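Long-range contacts in ABC transporter, substrate binding protein (Polyamine) (Agrobacterium tumefaciens, PDB 4EUO), which binds gamma-aminobutanoic acid in the periplasm as the substrate-binding protein of an ABC transporter, and probably delivers it for uptake: residues A[108-119]-A[213-222]; A[127-135]-A[189-200]. One frame throughout, in Å; residues are numbered along the deposited sequence. Where two conformers were deposited one is given.

Contact 1: residues A[108-119]-A[213-222]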
loop_
_atom_site.group_PDB
_atom_site.type_symbol
_atom_site.label_atom_id
_atom_site.label_comp_id
_atom_site.label_asym_id
_atom_site.label_seq_id
_atom_site.Cartn_x
_atom_site.Cartn_y
_atom_site.Cartn_z
ATOM N N ASN A 108 10.298 -12.823 11.367
ATOM C CA ASN A 108 10.141 -14.270 11.587
ATOM C C ASN A 108 10.925 -14.517 12.905
ATOM O O ASN A 108 12.142 -14.799 12.920
ATOM C CB ASN A 108 10.764 -15.011 10.410
ATOM C CG ASN A 108 10.706 -16.517 10.523
ATOM O OD1 ASN A 108 10.688 -17.067 11.627
ATOM N ND2 ASN A 108 10.666 -17.195 9.398
ATOM N N VAL A 109 10.218 -14.309 14.004
ATOM C CA VAL A 109 10.800 -14.279 15.342
ATOM C C VAL A 109 11.637 -15.508 15.733
ATOM O O VAL A 109 12.734 -15.368 16.278
ATOM C CB VAL A 109 9.726 -13.899 16.401
ATOM C CG1 VAL A 109 8.542 -14.892 16.438
ATOM C CG2 VAL A 109 10.349 -13.725 17.785
ATOM N N ASP A 110 11.152 -16.691 15.378
ATOM C CA ASP A 110 11.831 -17.924 15.761
ATOM C C ASP A 110 13.054 -18.258 14.936
ATOM O O ASP A 110 13.769 -19.193 15.295
ATOM C CB ASP A 110 10.826 -19.089 15.809
ATOM C CG ASP A 110 9.787 -18.987 16.916
ATOM O OD1 ASP A 110 10.007 -18.202 17.883
ATOM O OD2 ASP A 110 8.757 -19.679 16.820
ATOM N N SER A 111 13.326 -17.491 13.853
ATOM C CA SER A 111 14.469 -17.739 12.979
ATOM C C SER A 111 15.661 -16.834 13.255
ATOM O O SER A 111 16.708 -16.977 12.617
ATOM C CB SER A 111 14.048 -17.588 11.521
ATOM O OG SER A 111 13.732 -16.230 11.266
ATOM N N VAL A 112 15.489 -15.854 14.160
ATOM C CA VAL A 112 16.544 -14.903 14.446
ATOM C C VAL A 112 16.814 -14.827 15.945
ATOM O O VAL A 112 15.919 -15.110 16.748
ATOM C CB VAL A 112 16.229 -13.491 13.868
ATOM C CG1 VAL A 112 16.198 -13.512 12.344
ATOM C CG2 VAL A 112 14.933 -12.915 14.432
ATOM N N SER A 113 17.995 -14.325 16.305
ATOM C CA SER A 113 18.335 -14.137 17.708
ATOM C C SER A 113 17.427 -13.059 18.310
ATOM O O SER A 113 16.917 -13.219 19.416
ATOM C CB SER A 113 19.793 -13.718 17.838
ATOM O OG SER A 113 20.036 -13.471 19.210
ATOM N N ALA A 114 17.177 -11.973 17.551
ATOM C CA ALA A 114 16.340 -10.886 18.060
ATOM C C ALA A 114 15.655 -10.174 16.899
ATOM O O ALA A 114 16.311 -9.912 15.877
ATOM C CB ALA A 114 17.207 -9.882 18.821
ATOM N N CYS A 115 14.383 -9.813 17.092
ATOM C CA CYS A 115 13.698 -9.013 16.062
ATOM C C CYS A 115 14.064 -7.552 16.219
ATOM O O CYS A 115 13.935 -7.008 17.318
ATOM C CB CYS A 115 12.195 -9.149 16.184
ATOM S SG CYS A 115 11.578 -10.761 15.692
ATOM N N PRO A 116 14.385 -6.865 15.120
ATOM C CA PRO A 116 14.568 -5.410 15.195
ATOM C C PRO A 116 13.231 -4.766 15.580
ATOM O O PRO A 116 12.164 -5.174 15.085
ATOM C CB PRO A 116 14.951 -5.018 13.763
ATOM C CG PRO A 116 15.408 -6.267 13.098
ATOM C CD PRO A 116 14.634 -7.392 13.767
ATOM N N LYS A 117 13.279 -3.788 16.495
ATOM C CA LYS A 117 12.097 -3.118 16.972
ATOM C C LYS A 117 11.978 -1.765 16.267
ATOM O O LYS A 117 10.853 -1.324 15.968
ATOM C CB LYS A 117 12.218 -2.903 18.499
ATOM C CG LYS A 117 10.938 -2.382 19.145
ATOM C CD LYS A 117 11.076 -2.179 20.657
ATOM C CE LYS A 117 12.384 -1.537 21.044
ATOM N NZ LYS A 117 12.482 -0.123 20.611
ATOM N N SER A 118 13.102 -1.080 16.057
ATOM C CA SER A 118 13.112 0.245 15.461
ATOM C C SER A 118 13.711 0.254 14.069
ATOM O O SER A 118 14.404 -0.690 13.681
ATOM C CB SER A 118 13.890 1.189 16.367
ATOM O OG SER A 118 15.243 0.766 16.335
ATOM N N TRP A 119 13.524 1.378 13.334
ATOM C CA TRP A 119 14.182 1.498 12.036
ATOM C C TRP A 119 15.694 1.491 12.254
ATOM O O TRP A 119 16.423 0.875 11.481
ATOM C CB TRP A 119 13.750 2.781 11.294
ATOM C CG TRP A 119 12.311 2.805 10.927
ATOM C CD1 TRP A 119 11.373 3.687 11.382
ATOM C CD2 TRP A 119 11.609 1.837 10.125
ATOM N NE1 TRP A 119 10.129 3.362 10.882
ATOM C CE2 TRP A 119 10.243 2.203 10.135
ATOM C CE3 TRP A 119 11.998 0.689 9.418
ATOM C CZ2 TRP A 119 9.273 1.485 9.411
ATOM C CZ3 TRP A 119 11.024 -0.046 8.747
ATOM C CH2 TRP A 119 9.686 0.357 8.741
ATOM N N LYS A 213 3.953 -17.923 12.281
ATOM C CA LYS A 213 4.322 -17.138 13.462
ATOM C C LYS A 213 5.211 -15.980 13.050
ATOM O O LYS A 213 6.365 -16.167 12.709
ATOM C CB LYS A 213 5.008 -18.020 14.516
ATOM C CG LYS A 213 5.248 -17.278 15.829
ATOM C CD LYS A 213 5.843 -18.194 16.886
ATOM C CE LYS A 213 6.222 -17.433 18.136
ATOM N NZ LYS A 213 6.898 -18.308 19.131
ATOM N N VAL A 214 4.650 -14.786 13.100
ATOM C CA VAL A 214 5.366 -13.552 12.766
ATOM C C VAL A 214 5.109 -12.519 13.837
ATOM O O VAL A 214 4.068 -12.546 14.499
ATOM C CB VAL A 214 5.014 -12.983 11.357
ATOM C CG1 VAL A 214 5.604 -13.832 10.248
ATOM C CG2 VAL A 214 3.511 -12.802 11.164
ATOM N N GLU A 215 6.085 -11.645 14.060
ATOM C CA GLU A 215 5.958 -10.536 14.984
ATOM C C GLU A 215 5.991 -9.256 14.137
ATOM O O GLU A 215 6.661 -9.201 13.085
ATOM C CB GLU A 215 7.178 -10.534 15.905
ATOM C CG GLU A 215 7.025 -9.826 17.229
ATOM C CD GLU A 215 8.130 -10.264 18.163
ATOM O OE1 GLU A 215 9.207 -9.626 18.132
ATOM O OE2 GLU A 215 7.961 -11.299 18.849
ATOM N N THR A 216 5.281 -8.233 14.605
ATOM C CA THR A 216 5.273 -6.934 13.945
ATOM C C THR A 216 5.653 -5.868 14.974
ATOM O O THR A 216 5.029 -5.817 16.037
ATOM C CB THR A 216 3.875 -6.611 13.401
ATOM O OG1 THR A 216 3.577 -7.512 12.332
ATOM C CG2 THR A 216 3.773 -5.212 12.872
ATOM N N SER A 217 6.640 -5.027 14.653
ATOM C CA SER A 217 6.900 -3.832 15.447
ATOM C C SER A 217 6.269 -2.646 14.736
ATOM O O SER A 217 6.585 -2.393 13.558
ATOM C CB SER A 217 8.383 -3.579 15.665
ATOM O OG SER A 217 8.507 -2.328 16.340
ATOM N N TRP A 218 5.410 -1.912 15.458
ATOM C CA TRP A 218 4.748 -0.711 14.949
ATOM C C TRP A 218 5.510 0.560 15.341
ATOM O O TRP A 218 4.982 1.670 15.134
ATOM C CB TRP A 218 3.322 -0.638 15.490
ATOM C CG TRP A 218 2.446 -1.730 14.961
ATOM C CD1 TRP A 218 2.246 -2.974 15.504
ATOM C CD2 TRP A 218 1.574 -1.639 13.832
ATOM N NE1 TRP A 218 1.315 -3.667 14.762
ATOM C CE2 TRP A 218 0.874 -2.863 13.737
ATOM C CE3 TRP A 218 1.284 -0.620 12.908
ATOM C CZ2 TRP A 218 -0.071 -3.101 12.739
ATOM C CZ3 TRP A 218 0.344 -0.854 11.931
ATOM C CH2 TRP A 218 -0.296 -2.090 11.832
ATOM N N ALA A 219 6.751 0.420 15.854
ATOM C CA ALA A 219 7.506 1.607 16.255
ATOM C C ALA A 219 7.858 2.466 15.032
ATOM O O ALA A 219 8.550 2.025 14.122
ATOM C CB ALA A 219 8.772 1.196 17.009
ATOM N N GLN A 220 7.410 3.723 15.046
ATOM C CA GLN A 220 7.566 4.662 13.922
ATOM C C GLN A 220 6.977 4.060 12.624
ATOM O O GLN A 220 7.495 4.291 11.543
ATOM C CB GLN A 220 9.001 5.145 13.698
ATOM C CG GLN A 220 9.586 5.874 14.917
ATOM C CD GLN A 220 11.002 6.251 14.607
ATOM O OE1 GLN A 220 11.850 5.429 14.286
ATOM N NE2 GLN A 220 11.287 7.549 14.635
ATOM N N ASN A 221 5.902 3.292 12.739
ATOM C CA ASN A 221 5.285 2.694 11.525
ATOM C C ASN A 221 4.954 3.836 10.570
ATOM O O ASN A 221 4.553 4.912 11.013
ATOM C CB ASN A 221 4.089 1.851 11.888
ATOM C CG ASN A 221 2.893 2.614 12.386
ATOM O OD1 ASN A 221 1.997 2.984 11.611
ATOM N ND2 ASN A 221 2.794 2.796 13.731
ATOM N N ILE A 222 5.116 3.601 9.259
ATOM C CA ILE A 222 4.978 4.657 8.268
ATOM C C ILE A 222 3.681 4.457 7.520
ATOM O O ILE A 222 3.520 3.451 6.808
ATOM C CB ILE A 222 6.189 4.649 7.342
ATOM C CG1 ILE A 222 7.499 4.871 8.126
ATOM C CG2 ILE A 222 6.006 5.698 6.210
ATOM C CD1 ILE A 222 8.717 4.454 7.288
HETATM O O HOH W 1 8.881 -17.304 13.574
HETATM O O HOH W 2 11.296 2.784 14.725
#

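Contact 2: residues A[127-135]-A[189-200]. With ABU (gamma-amino-butanoic acid), chain E.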
loop_
_atom_site.group_PDB
_atom_site.type_symbol
_atom_site.label_atom_id
_atom_site.label_comp_id
_atom_site.label_asym_id
_atom_site.label_seq_id
_atom_site.Cartn_x
_atom_site.Cartn_y
_atom_site.Cartn_z
ATOM N N LYS A 127 24.367 -5.687 15.108
ATOM C CA LYS A 127 23.516 -6.133 16.179
ATOM C C LYS A 127 22.414 -7.069 15.720
ATOM O O LYS A 127 21.971 -7.928 16.482
ATOM C CB LYS A 127 22.923 -4.929 16.879
ATOM C CG LYS A 127 22.246 -5.248 18.176
ATOM C CD LYS A 127 22.680 -4.248 19.165
ATOM C CE LYS A 127 21.643 -3.979 20.202
ATOM N NZ LYS A 127 22.034 -4.674 21.447
ATOM N N PHE A 128 21.933 -6.880 14.474
ATOM C CA PHE A 128 20.846 -7.681 13.910
ATOM C C PHE A 128 21.354 -8.186 12.586
ATOM O O PHE A 128 21.062 -7.607 11.537
ATOM C CB PHE A 128 19.589 -6.807 13.743
ATOM C CG PHE A 128 19.078 -6.255 15.050
ATOM C CD1 PHE A 128 18.108 -6.934 15.776
ATOM C CD2 PHE A 128 19.548 -5.049 15.543
ATOM C CE1 PHE A 128 17.625 -6.416 16.988
ATOM C CE2 PHE A 128 19.095 -4.550 16.769
ATOM C CZ PHE A 128 18.158 -5.255 17.496
ATOM N N PRO A 129 22.186 -9.246 12.614
ATOM C CA PRO A 129 22.829 -9.687 11.371
ATOM C C PRO A 129 21.918 -10.311 10.333
ATOM O O PRO A 129 20.841 -10.785 10.662
ATOM C CB PRO A 129 23.902 -10.695 11.850
ATOM C CG PRO A 129 23.478 -11.115 13.175
ATOM C CD PRO A 129 22.691 -10.000 13.792
ATOM N N GLY A 130 22.407 -10.323 9.098
ATOM C CA GLY A 130 21.773 -11.054 8.022
ATOM C C GLY A 130 21.010 -10.223 7.022
ATOM O O GLY A 130 21.159 -9.002 6.956
ATOM N N LYS A 131 20.211 -10.920 6.228
ATOM C CA LYS A 131 19.461 -10.231 5.184
ATOM C C LYS A 131 18.208 -9.583 5.725
ATOM O O LYS A 131 17.595 -10.080 6.657
ATOM C CB LYS A 131 19.137 -11.145 3.986
ATOM C CG LYS A 131 20.344 -11.781 3.282
ATOM C CD LYS A 131 21.361 -10.765 2.741
ATOM C CE LYS A 131 22.516 -11.423 2.013
ATOM N NZ LYS A 131 23.231 -12.412 2.870
ATOM N N ARG A 132 17.873 -8.437 5.150
ATOM C CA ARG A 132 16.667 -7.694 5.499
ATOM C C ARG A 132 15.994 -7.325 4.204
ATOM O O ARG A 132 16.661 -7.179 3.185
ATOM C CB ARG A 132 16.941 -6.461 6.373
ATOM C CG ARG A 132 18.055 -5.556 5.865
ATOM C CD ARG A 132 19.385 -5.855 6.589
ATOM N NE ARG A 132 19.344 -5.369 7.975
ATOM C CZ ARG A 132 19.876 -5.989 9.031
ATOM N NH1 ARG A 132 20.510 -7.162 8.882
ATOM N NH2 ARG A 132 19.803 -5.436 10.237
ATOM N N THR A 133 14.669 -7.166 4.250
ATOM C CA THR A 133 13.923 -6.911 3.011
ATOM C C THR A 133 13.193 -5.583 3.005
ATOM O O THR A 133 12.647 -5.129 4.025
ATOM C CB THR A 133 13.022 -8.132 2.690
ATOM O OG1 THR A 133 12.435 -7.932 1.407
ATOM C CG2 THR A 133 11.903 -8.362 3.671
ATOM N N PHE A 134 13.202 -4.963 1.839
ATOM C CA PHE A 134 12.569 -3.659 1.596
ATOM C C PHE A 134 11.905 -3.706 0.240
ATOM O O PHE A 134 12.338 -4.473 -0.647
ATOM C CB PHE A 134 13.631 -2.559 1.559
ATOM C CG PHE A 134 14.242 -2.263 2.904
ATOM C CD1 PHE A 134 13.595 -1.432 3.818
ATOM C CD2 PHE A 134 15.475 -2.792 3.254
ATOM C CE1 PHE A 134 14.177 -1.133 5.058
ATOM C CE2 PHE A 134 16.022 -2.541 4.521
ATOM C CZ PHE A 134 15.389 -1.693 5.398
ATOM N N TYR A 135 10.931 -2.809 0.048
ATOM C CA TYR A 135 10.183 -2.705 -1.208
ATOM C C TYR A 135 11.085 -2.253 -2.334
ATOM O O TYR A 135 11.819 -1.266 -2.219
ATOM C CB TYR A 135 9.054 -1.717 -0.976
ATOM C CG TYR A 135 8.007 -1.560 -2.049
ATOM C CD1 TYR A 135 7.573 -2.649 -2.796
ATOM C CD2 TYR A 135 7.329 -0.352 -2.199
ATOM C CE1 TYR A 135 6.523 -2.526 -3.702
ATOM C CE2 TYR A 135 6.265 -0.227 -3.085
ATOM C CZ TYR A 135 5.851 -1.327 -3.800
ATOM O OH TYR A 135 4.790 -1.204 -4.661
ATOM N N ILE A 189 9.958 -13.256 4.414
ATOM C CA ILE A 189 9.860 -13.295 5.859
ATOM C C ILE A 189 9.630 -14.748 6.308
ATOM O O ILE A 189 10.379 -15.251 7.165
ATOM C CB ILE A 189 8.710 -12.369 6.373
ATOM C CG1 ILE A 189 8.924 -10.875 5.998
ATOM C CG2 ILE A 189 8.485 -12.592 7.872
ATOM C CD1 ILE A 189 10.125 -10.220 6.711
ATOM N N ALA A 190 8.593 -15.418 5.766
ATOM C CA ALA A 190 8.235 -16.752 6.241
ATOM C C ALA A 190 9.348 -17.791 6.049
ATOM O O ALA A 190 9.499 -18.666 6.914
ATOM C CB ALA A 190 6.935 -17.224 5.584
ATOM N N SER A 191 10.126 -17.668 5.000
ATOM C CA SER A 191 11.204 -18.625 4.694
ATOM C C SER A 191 12.473 -18.317 5.486
ATOM O O SER A 191 13.426 -19.110 5.444
ATOM C CB SER A 191 11.566 -18.535 3.223
ATOM O OG SER A 191 12.185 -17.304 2.903
ATOM N N ALA A 192 12.535 -17.127 6.115
ATOM C CA ALA A 192 13.719 -16.607 6.784
ATOM C C ALA A 192 14.849 -16.364 5.784
ATOM O O ALA A 192 15.988 -16.141 6.189
ATOM C CB ALA A 192 14.171 -17.504 7.927
ATOM N N GLU A 193 14.534 -16.274 4.469
ATOM C CA GLU A 193 15.541 -15.855 3.502
ATOM C C GLU A 193 15.922 -14.393 3.832
ATOM O O GLU A 193 17.062 -13.996 3.697
ATOM C CB GLU A 193 14.991 -15.983 2.078
ATOM C CG GLU A 193 15.967 -15.762 0.949
ATOM C CD GLU A 193 15.341 -16.040 -0.408
ATOM O OE1 GLU A 193 14.315 -16.759 -0.469
ATOM O OE2 GLU A 193 15.848 -15.484 -1.405
ATOM N N ALA A 194 14.931 -13.573 4.235
ATOM C CA ALA A 194 15.152 -12.223 4.782
ATOM C C ALA A 194 14.171 -12.146 5.908
ATOM O O ALA A 194 12.999 -11.823 5.723
ATOM C CB ALA A 194 14.905 -11.147 3.749
ATOM N N PRO A 195 14.605 -12.575 7.105
ATOM C CA PRO A 195 13.656 -12.793 8.197
ATOM C C PRO A 195 13.038 -11.570 8.839
ATOM O O PRO A 195 12.139 -11.690 9.668
ATOM C CB PRO A 195 14.459 -13.614 9.206
ATOM C CG PRO A 195 15.863 -13.144 8.982
ATOM C CD PRO A 195 15.968 -12.999 7.476
ATOM N N PHE A 196 13.491 -10.387 8.441
ATOM C CA PHE A 196 12.869 -9.161 8.912
ATOM C C PHE A 196 12.994 -8.101 7.841
ATOM O O PHE A 196 13.839 -8.201 6.954
ATOM C CB PHE A 196 13.381 -8.698 10.301
ATOM C CG PHE A 196 14.872 -8.830 10.512
ATOM C CD1 PHE A 196 15.766 -8.039 9.805
ATOM C CD2 PHE A 196 15.383 -9.750 11.422
ATOM C CE1 PHE A 196 17.151 -8.167 9.994
ATOM C CE2 PHE A 196 16.770 -9.851 11.633
ATOM C CZ PHE A 196 17.638 -9.063 10.920
ATOM N N GLY A 197 12.117 -7.118 7.901
ATOM C CA GLY A 197 12.142 -6.053 6.928
ATOM C C GLY A 197 10.958 -5.147 7.077
ATOM O O GLY A 197 10.125 -5.332 7.973
ATOM N N SER A 198 10.909 -4.176 6.177
ATOM C CA SER A 198 9.816 -3.194 6.131
ATOM C C SER A 198 8.764 -3.695 5.154
ATOM O O SER A 198 9.047 -3.804 3.958
ATOM C CB SER A 198 10.337 -1.850 5.686
ATOM O OG SER A 198 9.211 -0.988 5.592
ATOM N N VAL A 199 7.588 -4.035 5.652
ATOM C CA VAL A 199 6.566 -4.701 4.863
ATOM C C VAL A 199 5.205 -4.073 5.076
ATOM O O VAL A 199 4.968 -3.377 6.074
ATOM C CB VAL A 199 6.494 -6.221 5.246
ATOM C CG1 VAL A 199 7.821 -6.919 4.914
ATOM C CG2 VAL A 199 6.195 -6.388 6.734
ATOM N N TRP A 200 4.271 -4.346 4.156
ATOM C CA TRP A 200 2.898 -3.884 4.285
ATOM C C TRP A 200 2.277 -4.614 5.464
ATOM O O TRP A 200 2.352 -5.852 5.531
ATOM C CB TRP A 200 2.124 -4.176 3.000
ATOM C CG TRP A 200 2.554 -3.412 1.793
ATOM C CD1 TRP A 200 2.944 -2.110 1.741
ATOM C CD2 TRP A 200 2.513 -3.876 0.438
ATOM N NE1 TRP A 200 3.177 -1.728 0.426
ATOM C CE2 TRP A 200 2.901 -2.795 -0.394
ATOM C CE3 TRP A 200 2.181 -5.102 -0.159
ATOM C CZ2 TRP A 200 2.986 -2.912 -1.789
ATOM C CZ3 TRP A 200 2.207 -5.202 -1.545
ATOM C CH2 TRP A 200 2.634 -4.124 -2.342
HETATM N N ABU E . 0.127 -0.556 -1.889
HETATM C CD ABU E . -0.208 -1.387 -0.726
HETATM C CB ABU E . -0.548 -2.801 -1.129
HETATM C CG ABU E . -0.907 -3.589 0.084
HETATM C C ABU E . -1.144 -5.068 -0.142
HETATM O O ABU E . -1.105 -5.866 0.922
HETATM O OXT ABU E . -1.260 -5.599 -1.334
HETATM O O HOH W 3 9.956 -1.579 2.341
#

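Contact 1: residues A[108-119]-A[213-222]
Lys213 runs fully extended past Val109 to the carboxylate of Asp110, its CE lying 3.8 Å from Val109 CG1. The salt bridge there is loose: Lys213 NZ sits 3.3 Å from Asp110 OD2 and slightly farther from OD1, and both hydrogen bonds are weak. A water bridges the same end, donating to Lys213 O and Asn108 OD1 and accepting from Asp110 N; Asn108 ND2 is hydrogen-bonded to Ile189 O. Glu215, its CG anti to the backbone N (chi1 -158°), sends its carboxylate between two neighbours, OE2 against Val109 CG2 and OE1 3.6 Å from SG of Cys115, which is joined to Cys107 by a disulfide. Ser217 OG donates to Lys117 O over 2.6 Å, in the carbonyl plane and on a lone pair, while accepting from Ala219 N in an ST turn. The methyl of Ala219 rests on Lys117 O. A type II turn, Trp218 to Asn221, brings Gln220 O to the indole of Trp119: NE1 donates over 2.9 Å, nearly straight at 161°; Gln220 O lies in the ring plane, whereas NE1 stands above the carbonyl plane of Gln220. Gln220 OE1 lies 3.4 Å from Trp119 CD1, and a second water ties OE1 and Ala219 O to Trp119 N. Ile222 closes the row, CD1 lying obliquely 3.7 Å from Trp119 CZ2. Segment 213-222 meets the disulfide-linked loop with direct bonds concentrated round Ser217 and Trp119, where a serine hydroxyl and an indole N-H satisfy backbone carbonyls; at the exposed Lys213 end, weak charge pairing and a bridging water suggest a softer hold.

Contact 2: residues A[127-135]-A[189-200]
Two backbone hydrogen bonds join strand 132-135 to strand 196-200: Thr133 N donates to Phe196 O at 3.0 Å, and Ser198 N to Thr133 O at 2.9 Å. Gly197, without a side chain, pairs closely with Thr133, its CA coming 3.1 Å from Thr133 O in a CA-H...O contact. Farther along, a water accepts from Tyr135 N and donates to Ser198 O. Among polar side chains, Arg132 leaves the backbone with CG between N and the carbonyl carbon (chi1 49°) and bends back at the next two torsions. Its NH1 and NH2 grip Phe128 O end-on, and NH1 reaches Gly130 O at 2.7 Å; both acceptors lie in the guanidinium plane, which fixes its rotation, while NE is hydrogen-bonded to Leu122 O. The strands run parallel, 15° apart, in the mixed sheet of this periplasmic binding protein fold, and strand 176-179 flanks 132-135, with Thr133 OG1 hydrogen-bonded to Ile177 O. Aromatic contacts occupy both ends. Phe196 directs an edge at the guanidinium, its CE1 over the face, 3.6 Å from Arg132 CZ, with the planes 80° apart. At the other end, Trp200 turns an edge toward the face of Tyr135 in a T-shaped pair, centroids 5.4 Å apart, while one indole face carries gamma-aminobutanoic acid, whose CB lies 3.3 Å above the ring. Tyr135 OH is hydrogen-bonded to Glu60, which like Trp200 lines the pocket. Van der Waals contacts lie between: Thr133 CB meets Ala194 CB at 3.7 Å, its CG2 touches Ile189 CD1, and Ser198 CB lies obliquely against the Phe134 ring.

How the contacts relate
The segments come in the order 108-119, 127-135, 189-200 and 213-222, so contact 2 is nested inside the chain loop closed by contact 1. Their centres are 9 Å apart, and both reach the same mixed sheet, where strand 96-107 pairs antiparallel with both 196-200 and 215-229. They touch through Asn108, whose N probably donates to Pro195 O and whose ND2 probably donates to Ile189 O; Val112 also packs on Pro195. Contact 1 lies at the partly exposed periphery, with the side chain of Ile222 about 12 Å from the bound gamma-aminobutanoic acid, whereas contact 2 is buried and carries Trp200 into the pocket. The shared sheet thus connects the disulfide-bearing surface loop to the ligand site.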